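Local coordinates for protein ATP-dependent DNA ligase (Mycobacterium tuberculosis, PDB 6NHX) that seals DNA strand breaks at the expense of ATP and probably, with Ku, serves double-strand break repair by non-homologous end joining, at residues 67-72 and 137-142; 82-87 and 105-110; 189-194 and 273-278; 208-213 and 224-229. The protein carries 1 engineered substitution. One frame throughout, in Å; residues are numbered along the deposited sequence.

Contact 1 lies at the surface and has no hydrogen bond across it, whereas contacts 2, 3 and 4 all rest on antiparallel strand pairing. Contacts 1 and 2 belong to the nucleotide-binding part of the ligase and meet where residues 137-142 run beside strand 105-114; contact 2 also reaches the adenine of ATP. Contacts 3 and 4 build the C-terminal OB domain and share a sheet: Met-213 of contact 4 packs against Val-194 and Val-276 of contact 3. Contact 4 is the more buried of these two and lies away from the ATP and metal sites, while contact 3 carries charged side chains on the face toward ATP and the metal-site residues.

Contact 1: residues 67-72 and 137-142; sequences AEDLAD and ATSLTV
Asp-69 reaches across to Thr-138 and Ser-139. Its CB lies 3.4 Å from Ser-139 OG, CG comes next to the backbone N of Ser-139, and the two carboxylate oxygens part company. OD1 settles beside the CA of Thr-138 at 3.4 Å, with Thr-138 CB scarcely farther away, while OD2 lies 3.5 Å from Ser-139 CB. With CG anti to the backbone N (chi1 -153°), the acid is directed at the bend of residues 138-139, although it is poorly ordered there. Next to it, Leu-70 touches through one branch: CD2 meets Thr-138 CG2 at 3.6 Å, the two side chains crossing at about a right angle. The hydroxyl of Thr-138 is engaged within its own part of the chain, bonded to Leu-134 O of helix 124-136 and accepting a weak bond from Leu-140 N. Leu-70 also packs on Leu-134 and on Val-75 of strand 74-82, so the loop before that strand is laid against the end of the helix. No hydrogen bond or salt bridge spans the two loops. Their adhesion therefore rests on van der Waals contact, with the leucine methyl on the buried side and a poorly ordered acid on the exposed side.

Contact 2: residues 82-87 and 105-110; sequences VVLDSS and EFWAFD. With ATP (adenosine-5'-triphosphate), chain B.
Val-82 lays its CG2 methyl over one face of the Trp-107 indole, 3.8 Å from the centroid of the five-membered ring and only 5° off its normal, a CH-pi contact. The methyl is put there by a chi1 of -64°, which leaves CG2 between the backbone N and the carbonyl carbon. Farther along the ring system, Leu-84 CD2 approaches the benzene part obliquely, 3.7 Å from Trp-107 CZ2. The other branch of Leu-84, CD1, rests 3.5 Å from Glu-105 OE2. Glu-105 helps to set the turn of the indole: Trp-107 NE1 donates a 2.9 Å bond to Glu-105 OE1, in the ring plane but from above the plane of the carboxylate. Two backbone bonds join Val-82 and Glu-105 as an antiparallel hydrogen-bonded pair, Val-82 N to Glu-105 O being 2.8 Å. Toward the nucleotide, Phe-109 stacks its ring over the adenine, with Phe-109 CE2 3.4 Å from ATP C6. Phe-109 and Asp-110 both face Asp-78, forming a classic beta bulge between strands 105-114 and 74-82. Trp-107 also meets Trp-32 edge-to-face, whereas beyond the paired strands Val-83 turns to helix 92-96 and Phe-106 packs on strand 35-42.

Contact 3: residues 189-194 and 273-278; sequences WNTQEV and VAEVRY
A water lies among three polar groups of the two strands where Tyr-278 crosses residues 191 and 192: it is 2.6 Å from Tyr-278 OH, with Thr-191 O and Gln-192 OE1 also in range. Gln-192, bent at chi2 (63°), brings its amide back along its own strand, and NE2 donates to Glu-193 O at 2.8 Å on a lone pair. The same amide bonds Val-305 and Glu-307, tying in the C-terminal tail. The Tyr-278 ring receives Asn-190 CB over one face, 3.8 Å from the ring centroid, while the backbone of Thr-191 lies at its edge. A second water joins Asn-190 N to Tyr-278 O.

From there the strands run on antiparallel, with Gln-192 opposite Val-276 and Val-194 opposite Ala-274 as hydrogen-bonded pairs; Gln-192 N to Val-276 O is 2.8 Å. On the face of Thr-191 and Glu-193, the Thr-191 CG2 methyl presses on Glu-275 CG at 3.6 Å. Glu-193 and Glu-275 extend side by side, Glu-193 OE2 and Glu-275 OE1 4.4 Å apart, a repulsion probably eased by salt bridges to Lys-299 from Glu-193 and to Arg-293 and Arg-296 from Glu-275. At the end of the pairing, Arg-277 CD lies over the Trp-189 five-membered ring, 4.1 Å from its centroid, and its NE forms a salt bridge to Glu-163, a probable manganese ligand. This is an antiparallel strand pair of the OB domain, closed onto the ATP site of a covalent nucleotidyltransferase ligase.

Contact 4: residues 208-213 and 224-229; sequences VGSLLM and AGRVGT
Leu-211 and Val-227 exchange two backbone hydrogen bonds, that from Val-227 N to Leu-211 O being 2.8 Å, and Met-213 is held through its N by Gly-225 O and through its O by Ala-224 N. Thr-229 extends the ladder past the strand: its N bonds Gly-209 O and its OG1 donates to Val-208 O at 3.0 Å, in the carbonyl plane.

One hydrogen bond joins two side chains, on the face of Ser-210, Leu-212 and Arg-226. Arg-226 NH1 donates it to Ser-210 OG at 3.0 Å, the hydroxyl lying near the guanidinium plane. The bend at chi3 (-45°) brings the edge of the guanidinium to Ser-210 OG, while Leu-212 CD1 lies over one face, toward its rim, and touches Arg-226 CB at 3.8 Å.

Apolar contacts fill the other face. Met-213 crosses Val-227 at about a right angle, SD 3.7 Å from Val-227 CB, and its CE methyl swings over Gly-225. Leu-211 CB rests 3.8 Å from Val-227 CG1. Val-194 and Val-276 pack on Met-213, and helix 235-243 packs on Leu-211. The hairpin thus differs in chemistry between its faces: one is apolar, whereas the other mixes the Arg-226 to Ser-210 bond with buried Leu-212.

Contact 1: residues 67-72 and 137-142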
loop_
_atom_site.group_PDB
_atom_site.type_symbol
_atom_site.label_atom_id
_atom_site.label_comp_id
_atom_site.label_asym_id
_atom_site.label_seq_id
_atom_site.Cartn_x
_atom_site.Cartn_y
_atom_site.Cartn_z
ATOM N N ALA A 67 -5.880 13.794 17.004
ATOM C CA ALA A 67 -5.177 14.639 17.959
ATOM C C ALA A 67 -6.040 15.092 19.126
ATOM O O ALA A 67 -5.540 15.822 19.984
ATOM C CB ALA A 67 -4.602 15.876 17.268
ATOM N N GLU A 68 -7.315 14.700 19.179
ATOM C CA GLU A 68 -8.140 15.097 20.316
ATOM C C GLU A 68 -7.569 14.563 21.625
ATOM O O GLU A 68 -7.781 15.158 22.687
ATOM C CB GLU A 68 -9.585 14.637 20.111
ATOM C CG GLU A 68 -9.892 13.280 20.714
ATOM C CD GLU A 68 -11.369 13.064 20.975
ATOM O OE1 GLU A 68 -11.706 12.446 22.009
ATOM O OE2 GLU A 68 -12.192 13.504 20.143
ATOM N N ASP A 69 -6.835 13.451 21.561
ATOM C CA ASP A 69 -6.086 12.928 22.695
ATOM C C ASP A 69 -4.732 13.611 22.852
ATOM O O ASP A 69 -4.137 13.547 23.932
ATOM C CB ASP A 69 -5.863 11.425 22.486
ATOM C CG ASP A 69 -5.707 10.662 23.788
ATOM O OD1 ASP A 69 -4.762 10.953 24.548
ATOM O OD2 ASP A 69 -6.527 9.757 24.044
ATOM N N LEU A 70 -4.230 14.253 21.795
ATOM C CA LEU A 70 -2.926 14.903 21.792
ATOM C C LEU A 70 -3.036 16.412 21.951
ATOM O O LEU A 70 -2.156 17.146 21.490
ATOM C CB LEU A 70 -2.184 14.591 20.493
ATOM C CG LEU A 70 -1.832 13.149 20.150
ATOM C CD1 LEU A 70 -1.438 13.062 18.689
ATOM C CD2 LEU A 70 -0.704 12.674 21.038
ATOM N N ALA A 71 -4.098 16.890 22.606
ATOM C CA ALA A 71 -4.453 18.302 22.511
ATOM C C ALA A 71 -3.353 19.218 23.035
ATOM O O ALA A 71 -3.229 20.358 22.572
ATOM C CB ALA A 71 -5.780 18.568 23.222
ATOM N N ASP A 72 -2.553 18.753 23.993
ATOM C CA ASP A 72 -1.483 19.573 24.546
ATOM C C ASP A 72 -0.181 19.462 23.760
ATOM O O ASP A 72 0.746 20.240 24.013
ATOM C CB ASP A 72 -1.210 19.209 26.012
ATOM C CG ASP A 72 -2.477 19.166 26.856
ATOM O OD1 ASP A 72 -2.777 18.094 27.427
ATOM O OD2 ASP A 72 -3.174 20.202 26.953
ATOM N N ALA A 137 0.894 6.834 26.179
ATOM C CA ALA A 137 0.134 7.772 26.987
ATOM C C ALA A 137 -1.102 8.315 26.279
ATOM O O ALA A 137 -1.841 9.100 26.881
ATOM C CB ALA A 137 1.035 8.931 27.422
ATOM N N THR A 138 -1.346 7.928 25.026
ATOM C CA THR A 138 -2.430 8.500 24.231
ATOM C C THR A 138 -3.147 7.380 23.478
ATOM O O THR A 138 -2.912 6.190 23.712
ATOM C CB THR A 138 -1.886 9.548 23.254
ATOM O OG1 THR A 138 -1.011 8.899 22.324
ATOM C CG2 THR A 138 -1.128 10.658 23.993
ATOM N N SER A 139 -4.015 7.778 22.539
ATOM C CA SER A 139 -4.770 6.884 21.664
ATOM C C SER A 139 -4.081 6.646 20.322
ATOM O O SER A 139 -4.631 5.948 19.461
ATOM C CB SER A 139 -6.154 7.472 21.390
ATOM O OG SER A 139 -6.044 8.600 20.538
ATOM N N LEU A 140 -2.921 7.244 20.112
ATOM C CA LEU A 140 -2.174 7.023 18.888
ATOM C C LEU A 140 -1.808 5.550 18.773
ATOM O O LEU A 140 -1.388 4.921 19.751
ATOM C CB LEU A 140 -0.905 7.864 18.954
ATOM C CG LEU A 140 0.025 7.950 17.746
ATOM C CD1 LEU A 140 -0.691 8.491 16.524
ATOM C CD2 LEU A 140 1.191 8.847 18.114
ATOM N N THR A 141 -1.942 5.007 17.560
ATOM C CA THR A 141 -1.683 3.596 17.260
ATOM C C THR A 141 -0.282 3.442 16.666
ATOM O O THR A 141 -0.022 3.917 15.553
ATOM C CB THR A 141 -2.752 3.083 16.293
ATOM O OG1 THR A 141 -4.050 3.322 16.851
ATOM C CG2 THR A 141 -2.582 1.588 16.027
ATOM N N VAL A 142 0.602 2.774 17.396
ATOM C CA VAL A 142 1.975 2.530 16.963
ATOM C C VAL A 142 2.245 1.044 17.014
ATOM O O VAL A 142 2.571 0.480 18.061
ATOM C CB VAL A 142 2.989 3.306 17.833
ATOM C CG1 VAL A 142 4.415 2.948 17.381
ATOM C CG2 VAL A 142 2.755 4.794 17.713
#

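Contact 2: residues 82-87 and 105-110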
loop_
_atom_site.group_PDB
_atom_site.type_symbol
_atom_site.label_atom_id
_atom_site.label_comp_id
_atom_site.label_asym_id
_atom_site.label_seq_id
_atom_site.Cartn_x
_atom_site.Cartn_y
_atom_site.Cartn_z
ATOM N N VAL A 82 -4.999 3.122 6.951
ATOM C CA VAL A 82 -5.338 1.745 6.625
ATOM C C VAL A 82 -6.820 1.485 6.850
ATOM O O VAL A 82 -7.478 2.107 7.699
ATOM C CB VAL A 82 -4.506 0.705 7.407
ATOM C CG1 VAL A 82 -3.026 0.801 7.058
ATOM C CG2 VAL A 82 -4.741 0.892 8.915
ATOM N N VAL A 83 -7.327 0.532 6.080
ATOM C CA VAL A 83 -8.623 -0.086 6.303
ATOM C C VAL A 83 -8.361 -1.565 6.522
ATOM O O VAL A 83 -7.716 -2.214 5.691
ATOM C CB VAL A 83 -9.577 0.135 5.110
ATOM C CG1 VAL A 83 -10.866 -0.682 5.255
ATOM C CG2 VAL A 83 -9.886 1.607 4.912
ATOM N N LEU A 84 -8.872 -2.102 7.623
ATOM C CA LEU A 84 -8.621 -3.486 7.995
ATOM C C LEU A 84 -9.646 -4.418 7.358
ATOM O O LEU A 84 -10.838 -4.105 7.300
ATOM C CB LEU A 84 -8.660 -3.633 9.521
ATOM C CG LEU A 84 -7.745 -2.678 10.297
ATOM C CD1 LEU A 84 -7.776 -2.988 11.794
ATOM C CD2 LEU A 84 -6.311 -2.731 9.752
ATOM N N ASP A 85 -9.163 -5.562 6.869
ATOM C CA ASP A 85 -10.027 -6.603 6.320
ATOM C C ASP A 85 -10.634 -7.424 7.458
ATOM O O ASP A 85 -10.421 -7.147 8.641
ATOM C CB ASP A 85 -9.296 -7.432 5.260
ATOM C CG ASP A 85 -8.187 -8.313 5.832
ATOM O OD1 ASP A 85 -8.109 -8.521 7.062
ATOM O OD2 ASP A 85 -7.378 -8.811 5.010
ATOM N N SER A 86 -11.384 -8.471 7.110
ATOM C CA SER A 86 -12.045 -9.271 8.131
ATOM C C SER A 86 -11.073 -10.103 8.956
ATOM O O SER A 86 -11.471 -10.626 10.006
ATOM C CB SER A 86 -13.109 -10.174 7.501
ATOM O OG SER A 86 -12.534 -11.030 6.525
ATOM N N SER A 87 -9.827 -10.246 8.511
ATOM C CA SER A 87 -8.791 -10.895 9.303
ATOM C C SER A 87 -7.990 -9.908 10.137
ATOM O O SER A 87 -7.017 -10.312 10.781
ATOM C CB SER A 87 -7.843 -11.693 8.400
ATOM O OG SER A 87 -8.562 -12.496 7.478
ATOM N N GLU A 105 -8.057 3.833 9.962
ATOM C CA GLU A 105 -7.122 4.045 11.058
ATOM C C GLU A 105 -5.845 4.676 10.525
ATOM O O GLU A 105 -5.493 4.523 9.354
ATOM C CB GLU A 105 -6.753 2.712 11.712
ATOM C CG GLU A 105 -7.942 2.001 12.323
ATOM C CD GLU A 105 -7.585 0.878 13.274
ATOM O OE1 GLU A 105 -6.491 0.891 13.860
ATOM O OE2 GLU A 105 -8.438 -0.015 13.468
ATOM N N PHE A 106 -5.128 5.352 11.410
ATOM C CA PHE A 106 -3.770 5.793 11.130
ATOM C C PHE A 106 -2.823 4.971 11.991
ATOM O O PHE A 106 -2.951 4.958 13.219
ATOM C CB PHE A 106 -3.611 7.284 11.405
ATOM C CG PHE A 106 -2.203 7.785 11.202
ATOM C CD1 PHE A 106 -1.615 7.805 9.938
ATOM C CD2 PHE A 106 -1.453 8.219 12.281
ATOM C CE1 PHE A 106 -0.325 8.271 9.767
ATOM C CE2 PHE A 106 -0.150 8.676 12.106
ATOM C CZ PHE A 106 0.402 8.710 10.867
ATOM N N TRP A 107 -1.912 4.243 11.344
ATOM C CA TRP A 107 -0.886 3.480 12.044
ATOM C C TRP A 107 0.422 4.244 11.900
ATOM O O TRP A 107 0.995 4.309 10.805
ATOM C CB TRP A 107 -0.758 2.063 11.483
ATOM C CG TRP A 107 -1.921 1.159 11.877
ATOM C CD1 TRP A 107 -3.088 1.538 12.482
ATOM C CD2 TRP A 107 -2.021 -0.265 11.686
ATOM N NE1 TRP A 107 -3.901 0.441 12.687
ATOM C CE2 TRP A 107 -3.265 -0.674 12.209
ATOM C CE3 TRP A 107 -1.179 -1.229 11.132
ATOM C CZ2 TRP A 107 -3.683 -2.003 12.190
ATOM C CZ3 TRP A 107 -1.605 -2.558 11.116
ATOM C CH2 TRP A 107 -2.845 -2.928 11.629
ATOM N N ALA A 108 0.891 4.799 13.012
ATOM C CA ALA A 108 2.091 5.623 13.003
ATOM C C ALA A 108 3.333 4.749 13.102
ATOM O O ALA A 108 3.373 3.786 13.880
ATOM C CB ALA A 108 2.068 6.581 14.195
ATOM N N PHE A 109 4.359 5.115 12.334
ATOM C CA PHE A 109 5.642 4.427 12.417
ATOM C C PHE A 109 6.854 5.344 12.488
ATOM O O PHE A 109 7.985 4.843 12.593
ATOM C CB PHE A 109 5.818 3.335 11.341
ATOM C CG PHE A 109 5.489 3.767 9.932
ATOM C CD1 PHE A 109 6.229 4.764 9.287
ATOM C CD2 PHE A 109 4.476 3.111 9.207
ATOM C CE1 PHE A 109 5.938 5.141 7.965
ATOM C CE2 PHE A 109 4.184 3.482 7.892
ATOM C CZ PHE A 109 4.911 4.491 7.274
ATOM N N ASP A 110 6.661 6.660 12.475
ATOM C CA ASP A 110 7.782 7.550 12.742
ATOM C C ASP A 110 7.269 8.807 13.427
ATOM O O ASP A 110 6.082 9.147 13.366
ATOM C CB ASP A 110 8.626 7.870 11.502
ATOM C CG ASP A 110 10.114 7.834 11.798
ATOM O OD1 ASP A 110 10.499 8.262 12.915
ATOM O OD2 ASP A 110 10.893 7.371 10.929
HETATM P PG ATP B . 6.703 2.992 -3.289
HETATM O O1G ATP B . 7.847 2.441 -2.461
HETATM O O2G ATP B . 7.110 3.934 -4.406
HETATM O O3G ATP B . 5.583 3.548 -2.429
HETATM P PB ATP B . 4.757 0.874 -3.834
HETATM O O1B ATP B . 4.626 -0.168 -4.916
HETATM O O2B ATP B . 3.602 1.789 -3.490
HETATM O O3B ATP B . 6.093 1.732 -4.112
HETATM P PA ATP B . 5.510 -1.345 -2.127
HETATM O O1A ATP B . 6.614 -1.818 -3.023
HETATM O O2A ATP B . 4.169 -2.019 -1.998
HETATM O O3A ATP B . 5.239 0.189 -2.476
HETATM O "O5'" ATP B . 6.134 -1.011 -0.670
HETATM C "C5'" ATP B . 5.280 -0.799 0.451
HETATM C "C4'" ATP B . 4.766 0.644 0.494
HETATM O "O4'" ATP B . 4.113 0.818 1.751
HETATM C "C3'" ATP B . 5.863 1.686 0.428
HETATM O "O3'" ATP B . 5.304 2.904 -0.056
HETATM C "C2'" ATP B . 6.186 1.856 1.885
HETATM O "O2'" ATP B . 6.825 3.110 2.165
HETATM C "C1'" ATP B . 4.814 1.770 2.547
HETATM N N9 ATP B . 4.880 1.173 3.896
HETATM C C8 ATP B . 4.060 0.209 4.386
HETATM N N7 ATP B . 4.375 -0.086 5.677
HETATM C C5 ATP B . 5.400 0.722 6.011
HETATM C C6 ATP B . 6.218 0.910 7.200
HETATM N N6 ATP B . 6.013 0.159 8.288
HETATM N N1 ATP B . 7.186 1.837 7.153
HETATM C C2 ATP B . 7.420 2.588 6.070
HETATM N N3 ATP B . 6.719 2.460 4.933
HETATM C C4 ATP B . 5.730 1.542 4.852
#

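Contact 3: residues 189-194 and 273-278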
loop_
_atom_site.group_PDB
_atom_site.type_symbol
_atom_site.label_atom_id
_atom_site.label_comp_id
_atom_site.label_asym_id
_atom_site.label_seq_id
_atom_site.Cartn_x
_atom_site.Cartn_y
_atom_site.Cartn_z
ATOM N N TRP A 189 4.967 -12.178 -1.259
ATOM C CA TRP A 189 4.505 -12.623 -2.568
ATOM C C TRP A 189 5.225 -11.889 -3.681
ATOM O O TRP A 189 5.404 -10.668 -3.623
ATOM C CB TRP A 189 3.011 -12.352 -2.733
ATOM C CG TRP A 189 2.115 -13.277 -1.988
ATOM C CD1 TRP A 189 1.684 -13.141 -0.696
ATOM C CD2 TRP A 189 1.530 -14.485 -2.486
ATOM N NE1 TRP A 189 0.860 -14.197 -0.364
ATOM C CE2 TRP A 189 0.753 -15.035 -1.447
ATOM C CE3 TRP A 189 1.586 -15.154 -3.718
ATOM C CZ2 TRP A 189 0.042 -16.219 -1.596
ATOM C CZ3 TRP A 189 0.874 -16.333 -3.865
ATOM C CH2 TRP A 189 0.114 -16.853 -2.807
ATOM N N ASN A 190 5.595 -12.641 -4.723
ATOM C CA ASN A 190 5.893 -12.019 -6.002
ATOM C C ASN A 190 4.690 -11.191 -6.431
ATOM O O ASN A 190 3.542 -11.614 -6.267
ATOM C CB ASN A 190 6.105 -13.097 -7.063
ATOM C CG ASN A 190 7.365 -13.885 -6.853
ATOM O OD1 ASN A 190 8.363 -13.364 -6.355
ATOM N ND2 ASN A 190 7.330 -15.156 -7.236
ATOM N N THR A 191 4.955 -10.008 -6.980
ATOM C CA THR A 191 3.914 -9.121 -7.485
ATOM C C THR A 191 4.208 -8.765 -8.937
ATOM O O THR A 191 5.367 -8.714 -9.363
ATOM C CB THR A 191 3.791 -7.874 -6.592
ATOM O OG1 THR A 191 3.423 -8.291 -5.268
ATOM C CG2 THR A 191 2.736 -6.914 -7.110
ATOM N N GLN A 192 3.145 -8.586 -9.718
ATOM C CA GLN A 192 3.271 -8.267 -11.133
ATOM C C GLN A 192 2.251 -7.191 -11.470
ATOM O O GLN A 192 1.081 -7.311 -11.097
ATOM C CB GLN A 192 3.010 -9.519 -11.981
ATOM C CG GLN A 192 3.003 -9.293 -13.494
ATOM C CD GLN A 192 4.337 -8.813 -14.020
ATOM O OE1 GLN A 192 5.376 -9.443 -13.775
ATOM N NE2 GLN A 192 4.326 -7.692 -14.750
ATOM N N GLU A 193 2.701 -6.137 -12.152
ATOM C CA GLU A 193 1.796 -5.173 -12.746
ATOM C C GLU A 193 1.166 -5.772 -13.996
ATOM O O GLU A 193 1.834 -6.433 -14.811
ATOM C CB GLU A 193 2.548 -3.895 -13.111
ATOM C CG GLU A 193 3.110 -3.181 -11.892
ATOM C CD GLU A 193 4.166 -2.163 -12.251
ATOM O OE1 GLU A 193 4.356 -1.884 -13.453
ATOM O OE2 GLU A 193 4.810 -1.640 -11.319
ATOM N N VAL A 194 -0.133 -5.527 -14.152
ATOM C CA VAL A 194 -0.887 -6.018 -15.299
ATOM C C VAL A 194 -1.803 -4.908 -15.786
ATOM O O VAL A 194 -2.091 -3.953 -15.066
ATOM C CB VAL A 194 -1.712 -7.285 -14.978
ATOM C CG1 VAL A 194 -0.809 -8.456 -14.594
ATOM C CG2 VAL A 194 -2.719 -6.989 -13.880
ATOM N N VAL A 273 -3.811 0.061 -15.073
ATOM C CA VAL A 273 -2.827 -0.838 -14.486
ATOM C C VAL A 273 -3.329 -1.298 -13.124
ATOM O O VAL A 273 -3.913 -0.521 -12.353
ATOM C CB VAL A 273 -1.460 -0.133 -14.372
ATOM C CG1 VAL A 273 -0.414 -1.039 -13.745
ATOM C CG2 VAL A 273 -1.010 0.364 -15.730
ATOM N N ALA A 274 -3.112 -2.564 -12.823
ATOM C CA ALA A 274 -3.361 -3.131 -11.511
ATOM C C ALA A 274 -2.140 -3.926 -11.084
ATOM O O ALA A 274 -1.274 -4.259 -11.892
ATOM C CB ALA A 274 -4.566 -4.064 -11.541
ATOM N N GLU A 275 -2.067 -4.231 -9.797
ATOM C CA GLU A 275 -1.029 -5.095 -9.266
ATOM C C GLU A 275 -1.670 -6.364 -8.744
ATOM O O GLU A 275 -2.695 -6.306 -8.052
ATOM C CB GLU A 275 -0.269 -4.406 -8.136
ATOM C CG GLU A 275 1.126 -3.987 -8.522
ATOM C CD GLU A 275 1.827 -3.251 -7.409
ATOM O OE1 GLU A 275 3.049 -3.027 -7.523
ATOM O OE2 GLU A 275 1.154 -2.896 -6.420
ATOM N N VAL A 276 -1.082 -7.502 -9.090
ATOM C CA VAL A 276 -1.538 -8.774 -8.561
ATOM C C VAL A 276 -0.360 -9.525 -7.958
ATOM O O VAL A 276 0.796 -9.347 -8.359
ATOM C CB VAL A 276 -2.258 -9.611 -9.636
ATOM C CG1 VAL A 276 -3.460 -8.834 -10.196
ATOM C CG2 VAL A 276 -1.309 -9.968 -10.735
ATOM N N ARG A 277 -0.659 -10.354 -6.972
ATOM C CA ARG A 277 0.300 -11.297 -6.427
ATOM C C ARG A 277 0.170 -12.607 -7.184
ATOM O O ARG A 277 -0.880 -12.919 -7.737
ATOM C CB ARG A 277 -0.010 -11.558 -4.960
ATOM C CG ARG A 277 -0.119 -10.297 -4.102
ATOM C CD ARG A 277 -0.488 -10.658 -2.682
ATOM N NE ARG A 277 -0.956 -9.502 -1.925
ATOM C CZ ARG A 277 -2.219 -9.107 -1.892
ATOM N NH1 ARG A 277 -3.153 -9.768 -2.571
ATOM N NH2 ARG A 277 -2.544 -8.045 -1.175
ATOM N N TYR A 278 1.253 -13.376 -7.210
ATOM C CA TYR A 278 1.228 -14.649 -7.913
ATOM C C TYR A 278 2.340 -15.513 -7.352
ATOM O O TYR A 278 3.300 -15.015 -6.754
ATOM C CB TYR A 278 1.391 -14.460 -9.434
ATOM C CG TYR A 278 2.784 -14.033 -9.831
ATOM C CD1 TYR A 278 3.713 -14.959 -10.291
ATOM C CD2 TYR A 278 3.181 -12.704 -9.730
ATOM C CE1 TYR A 278 4.982 -14.575 -10.635
ATOM C CE2 TYR A 278 4.456 -12.308 -10.072
ATOM C CZ TYR A 278 5.354 -13.249 -10.524
ATOM O OH TYR A 278 6.624 -12.853 -10.863
HETATM O O HOH W 1 5.035 -15.431 -4.661
HETATM O O HOH W 2 6.622 -10.246 -11.107
#

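Contact 4: residues 208-213 and 224-229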
loop_
_atom_site.group_PDB
_atom_site.type_symbol
_atom_site.label_atom_id
_atom_site.label_comp_id
_atom_site.label_asym_id
_atom_site.label_seq_id
_atom_site.Cartn_x
_atom_site.Cartn_y
_atom_site.Cartn_z
ATOM N N VAL A 208 -18.433 -6.811 -9.846
ATOM C CA VAL A 208 -17.291 -7.195 -10.672
ATOM C C VAL A 208 -16.665 -8.420 -10.021
ATOM O O VAL A 208 -15.903 -8.301 -9.058
ATOM C CB VAL A 208 -16.266 -6.062 -10.802
ATOM C CG1 VAL A 208 -15.056 -6.521 -11.614
ATOM C CG2 VAL A 208 -16.894 -4.847 -11.433
ATOM N N GLY A 209 -16.961 -9.603 -10.559
ATOM C CA GLY A 209 -16.413 -10.819 -9.982
ATOM C C GLY A 209 -14.926 -10.976 -10.221
ATOM O O GLY A 209 -14.195 -11.448 -9.343
ATOM N N SER A 210 -14.450 -10.571 -11.393
ATOM C CA SER A 210 -13.092 -10.910 -11.768
ATOM C C SER A 210 -12.661 -10.028 -12.928
ATOM O O SER A 210 -13.483 -9.420 -13.619
ATOM C CB SER A 210 -12.994 -12.383 -12.168
ATOM O OG SER A 210 -13.900 -12.670 -13.221
ATOM N N LEU A 211 -11.354 -9.982 -13.126
ATOM C CA LEU A 211 -10.740 -9.147 -14.141
ATOM C C LEU A 211 -9.862 -10.026 -15.006
ATOM O O LEU A 211 -9.188 -10.936 -14.510
ATOM C CB LEU A 211 -9.894 -8.047 -13.507
ATOM C CG LEU A 211 -10.698 -7.069 -12.652
ATOM C CD1 LEU A 211 -9.760 -6.208 -11.878
ATOM C CD2 LEU A 211 -11.571 -6.211 -13.520
ATOM N N LEU A 212 -9.875 -9.741 -16.298
ATOM C CA LEU A 212 -9.058 -10.449 -17.266
ATOM C C LEU A 212 -7.828 -9.582 -17.511
ATOM O O LEU A 212 -7.953 -8.450 -17.993
ATOM C CB LEU A 212 -9.859 -10.685 -18.547
ATOM C CG LEU A 212 -11.010 -11.710 -18.453
ATOM C CD1 LEU A 212 -10.565 -13.015 -17.803
ATOM C CD2 LEU A 212 -12.261 -11.165 -17.747
ATOM N N MET A 213 -6.656 -10.106 -17.150
ATOM C CA MET A 213 -5.396 -9.381 -17.079
ATOM C C MET A 213 -4.557 -9.625 -18.318
ATOM O O MET A 213 -4.608 -10.706 -18.913
ATOM C CB MET A 213 -4.567 -9.905 -15.901
ATOM C CG MET A 213 -5.231 -9.857 -14.538
ATOM S SD MET A 213 -4.165 -10.700 -13.341
ATOM C CE MET A 213 -4.191 -12.374 -13.965
ATOM N N ALA A 224 -2.944 -12.932 -19.299
ATOM C CA ALA A 224 -2.213 -13.466 -18.163
ATOM C C ALA A 224 -3.111 -14.183 -17.164
ATOM O O ALA A 224 -2.617 -14.671 -16.137
ATOM C CB ALA A 224 -1.464 -12.330 -17.454
ATOM N N GLY A 225 -4.403 -14.256 -17.426
ATOM C CA GLY A 225 -5.318 -15.002 -16.590
ATOM C C GLY A 225 -6.418 -14.132 -16.016
ATOM O O GLY A 225 -6.431 -12.907 -16.137
ATOM N N ARG A 226 -7.367 -14.815 -15.400
ATOM C CA ARG A 226 -8.421 -14.161 -14.655
ATOM C C ARG A 226 -7.976 -14.012 -13.211
ATOM O O ARG A 226 -7.423 -14.946 -12.620
ATOM C CB ARG A 226 -9.685 -15.015 -14.709
ATOM C CG ARG A 226 -10.791 -14.498 -13.826
ATOM C CD ARG A 226 -11.891 -15.527 -13.632
ATOM N NE ARG A 226 -12.254 -16.151 -14.897
ATOM C CZ ARG A 226 -13.019 -15.577 -15.818
ATOM N NH1 ARG A 226 -13.519 -14.365 -15.616
ATOM N NH2 ARG A 226 -13.287 -16.221 -16.945
ATOM N N VAL A 227 -8.201 -12.828 -12.652
ATOM C CA VAL A 227 -7.933 -12.557 -11.242
ATOM C C VAL A 227 -9.257 -12.250 -10.564
ATOM O O VAL A 227 -9.974 -11.327 -10.969
ATOM C CB VAL A 227 -6.895 -11.437 -11.021
ATOM C CG1 VAL A 227 -7.365 -10.085 -11.536
ATOM C CG2 VAL A 227 -6.505 -11.353 -9.540
ATOM N N GLY A 228 -9.599 -13.041 -9.555
ATOM C CA GLY A 228 -10.770 -12.729 -8.760
ATOM C C GLY A 228 -10.539 -11.464 -7.951
ATOM O O GLY A 228 -9.423 -11.173 -7.518
ATOM N N THR A 229 -11.611 -10.696 -7.758
ATOM C CA THR A 229 -11.503 -9.460 -6.989
ATOM C C THR A 229 -11.511 -9.698 -5.484
ATOM O O THR A 229 -11.028 -8.843 -4.737
ATOM C CB THR A 229 -12.633 -8.489 -7.352
ATOM O OG1 THR A 229 -13.894 -9.054 -6.965
ATOM C CG2 THR A 229 -12.640 -8.199 -8.850
#